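Local coordinates for protein ribosomal RNA small subunit methyltransferase Nep1 (Archaeoglobus fulgidus, PDB 3O7B) that probably catalyses the N1-methylation of a pseudouridine in small-subunit ribosomal RNA, with S-adenosyl-L-methionine as methyl donor, during ribosome biogenesis, at residues E141-T146 and I153-V158. Numbering follows the deposited sequence.
Sequences EERRIT and IEFKDV
R143 lays its guanidinium flat over one face of the F155 ring, the two planes only 7° apart and R143 CZ 3.7 Å from the ring centroid, a stacked cation-pi pair. NH2 sits above CG and CD1, NH1 nearer CE2. Bends at chi2 and chi3 fold the arginine chain back over the phenylalanine, and NH1 is also hydrogen-bonded to F140 O in helix 129-142. The ring of F140 meets F155 edge-to-face, while L139 and I117 pack against F155 as well. With an alanine in place of F155, the R143 guanidinium would probably lose the face it lies on and F140 its edge-to-face partner. R143, the first residue past helix 129-142 and with positive phi, turns the chain into a beta hairpin of strands 144-147 and 150-156; 144-147 is an outermost strand of the sheet within this chain, away from the cofactor pocket. I145 and I153 form an antiparallel hydrogen-bonded pair, with I145 N 2.7 Å from I153 O and I153 N 3.2 Å from I145 O. Their CB atoms meet at 4.0 Å on the face turned to helix 129-142, where I145 touches L135 and I153 touches L139. R144 and E154, a non-hydrogen-bonded pair, run side by side on the other face. In the conformers given, one of two modelled for each side chain, NE and NH2 of R144 both donate to E154 OE2, with R144 NE 2.9 Å from E154 OE2, which lies in the guanidinium plane but is approached from above the carboxylate plane. E154 reaches this position with CG anti to its own N (chi1 -167°), and K156 NZ joins the salt-bridge network at E154 OE1. F155 N binds R143 O at 3.1 Å, and a water donates to both R143 O and F155 O.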
# COMPACT_ATOMS: atom_id res chain seq x y z
N GLU A 141 -2.23 -14.73 18.46
CA GLU A 141 -2.80 -15.18 19.73
C GLU A 141 -3.78 -16.34 19.55
O GLU A 141 -3.67 -17.35 20.25
CB GLU A 141 -3.51 -14.00 20.41
CG GLU A 141 -4.28 -14.37 21.68
CD GLU A 141 -3.40 -14.86 22.82
OE1 GLU A 141 -2.17 -14.60 22.82
OE2 GLU A 141 -3.96 -15.50 23.74
N GLU A 142 -4.73 -16.18 18.64
CA GLU A 142 -5.84 -17.12 18.45
C GLU A 142 -5.57 -18.18 17.39
O GLU A 142 -6.26 -19.20 17.34
CB GLU A 142 -7.13 -16.36 18.13
CG GLU A 142 -7.46 -15.35 19.22
CD GLU A 142 -8.90 -14.88 19.27
OE1 GLU A 142 -9.73 -15.27 18.42
OE2 GLU A 142 -9.20 -14.10 20.19
N ARG A 143 -4.58 -17.92 16.53
CA ARG A 143 -4.08 -18.86 15.48
C ARG A 143 -4.98 -18.96 14.25
O ARG A 143 -4.59 -19.53 13.23
CB ARG A 143 -3.79 -20.28 16.02
CG ARG A 143 -2.97 -20.32 17.30
CD ARG A 143 -1.72 -19.48 17.23
NE ARG A 143 -0.72 -20.05 16.33
CZ ARG A 143 0.47 -19.50 16.10
NH1 ARG A 143 0.82 -18.36 16.69
NH2 ARG A 143 1.33 -20.11 15.29
N ARG A 144 -6.19 -18.40 14.35
CA ARG A 144 -7.10 -18.36 13.22
C ARG A 144 -8.12 -17.24 13.36
O ARG A 144 -8.61 -16.96 14.47
CB ARG A 144 -7.85 -19.68 13.05
CG ARG A 144 -8.59 -20.14 14.30
CD ARG A 144 -9.75 -21.09 13.99
NE ARG A 144 -9.49 -21.96 12.84
CZ ARG A 144 -10.43 -22.50 12.07
NH1 ARG A 144 -11.72 -22.27 12.31
NH2 ARG A 144 -10.08 -23.27 11.05
N ILE A 145 -8.46 -16.64 12.22
CA ILE A 145 -9.46 -15.57 12.13
C ILE A 145 -10.58 -16.14 11.29
O ILE A 145 -10.35 -16.71 10.23
CB ILE A 145 -8.84 -14.31 11.44
CG1 ILE A 145 -7.66 -13.73 12.26
CG2 ILE A 145 -9.93 -13.23 11.15
CD1 ILE A 145 -7.98 -13.21 13.66
N THR A 146 -11.84 -16.02 11.76
CA THR A 146 -12.95 -16.69 11.10
C THR A 146 -14.15 -15.78 10.84
O THR A 146 -14.37 -14.80 11.60
CB THR A 146 -13.48 -17.90 11.92
OG1 THR A 146 -14.12 -17.41 13.11
CG2 THR A 146 -12.37 -18.87 12.29
N ILE A 153 -8.23 -16.46 7.89
CA ILE A 153 -6.77 -16.44 8.00
C ILE A 153 -6.40 -17.47 9.04
O ILE A 153 -7.03 -17.53 10.08
CB ILE A 153 -6.22 -15.07 8.46
CG1 ILE A 153 -6.87 -13.90 7.70
CG2 ILE A 153 -4.68 -15.07 8.35
CD1 ILE A 153 -6.48 -12.51 8.26
N GLU A 154 -5.37 -18.28 8.77
CA GLU A 154 -4.97 -19.31 9.74
C GLU A 154 -3.52 -19.76 9.56
O GLU A 154 -3.07 -19.91 8.42
CB GLU A 154 -5.87 -20.54 9.60
CG GLU A 154 -5.73 -21.53 10.74
CD GLU A 154 -6.66 -22.72 10.62
OE1 GLU A 154 -6.92 -23.19 9.49
OE2 GLU A 154 -7.13 -23.19 11.68
N PHE A 155 -2.82 -19.99 10.67
CA PHE A 155 -1.51 -20.67 10.62
C PHE A 155 -1.73 -22.10 10.18
O PHE A 155 -2.67 -22.77 10.64
CB PHE A 155 -0.82 -20.66 11.96
CG PHE A 155 -0.23 -19.34 12.33
CD1 PHE A 155 1.04 -18.99 11.90
CD2 PHE A 155 -0.96 -18.42 13.09
CE1 PHE A 155 1.59 -17.76 12.24
CE2 PHE A 155 -0.41 -17.19 13.44
CZ PHE A 155 0.85 -16.85 13.01
N LYS A 156 -0.86 -22.59 9.30
CA LYS A 156 -0.91 -24.00 8.90
C LYS A 156 0.29 -24.76 9.46
O LYS A 156 1.41 -24.23 9.46
CB LYS A 156 -0.94 -24.14 7.37
CG LYS A 156 -2.12 -23.44 6.69
CD LYS A 156 -3.47 -23.99 7.11
CE LYS A 156 -4.52 -23.62 6.07
NZ LYS A 156 -5.84 -24.27 6.32
N ASP A 157 0.06 -26.00 9.90
CA ASP A 157 1.13 -26.81 10.50
C ASP A 157 1.94 -27.53 9.43
O ASP A 157 2.08 -28.77 9.43
CB ASP A 157 0.58 -27.81 11.53
CG ASP A 157 1.67 -28.40 12.43
OD1 ASP A 157 2.80 -27.86 12.47
OD2 ASP A 157 1.37 -29.40 13.12
N VAL A 158 2.44 -26.75 8.48
CA VAL A 158 3.27 -27.25 7.39
C VAL A 158 4.41 -26.27 7.19
O VAL A 158 4.48 -25.22 7.85
CB VAL A 158 2.48 -27.42 6.09
CG1 VAL A 158 1.28 -28.34 6.28
CG2 VAL A 158 2.05 -26.04 5.50
O HOH W 1 -3.96 -22.68 13.14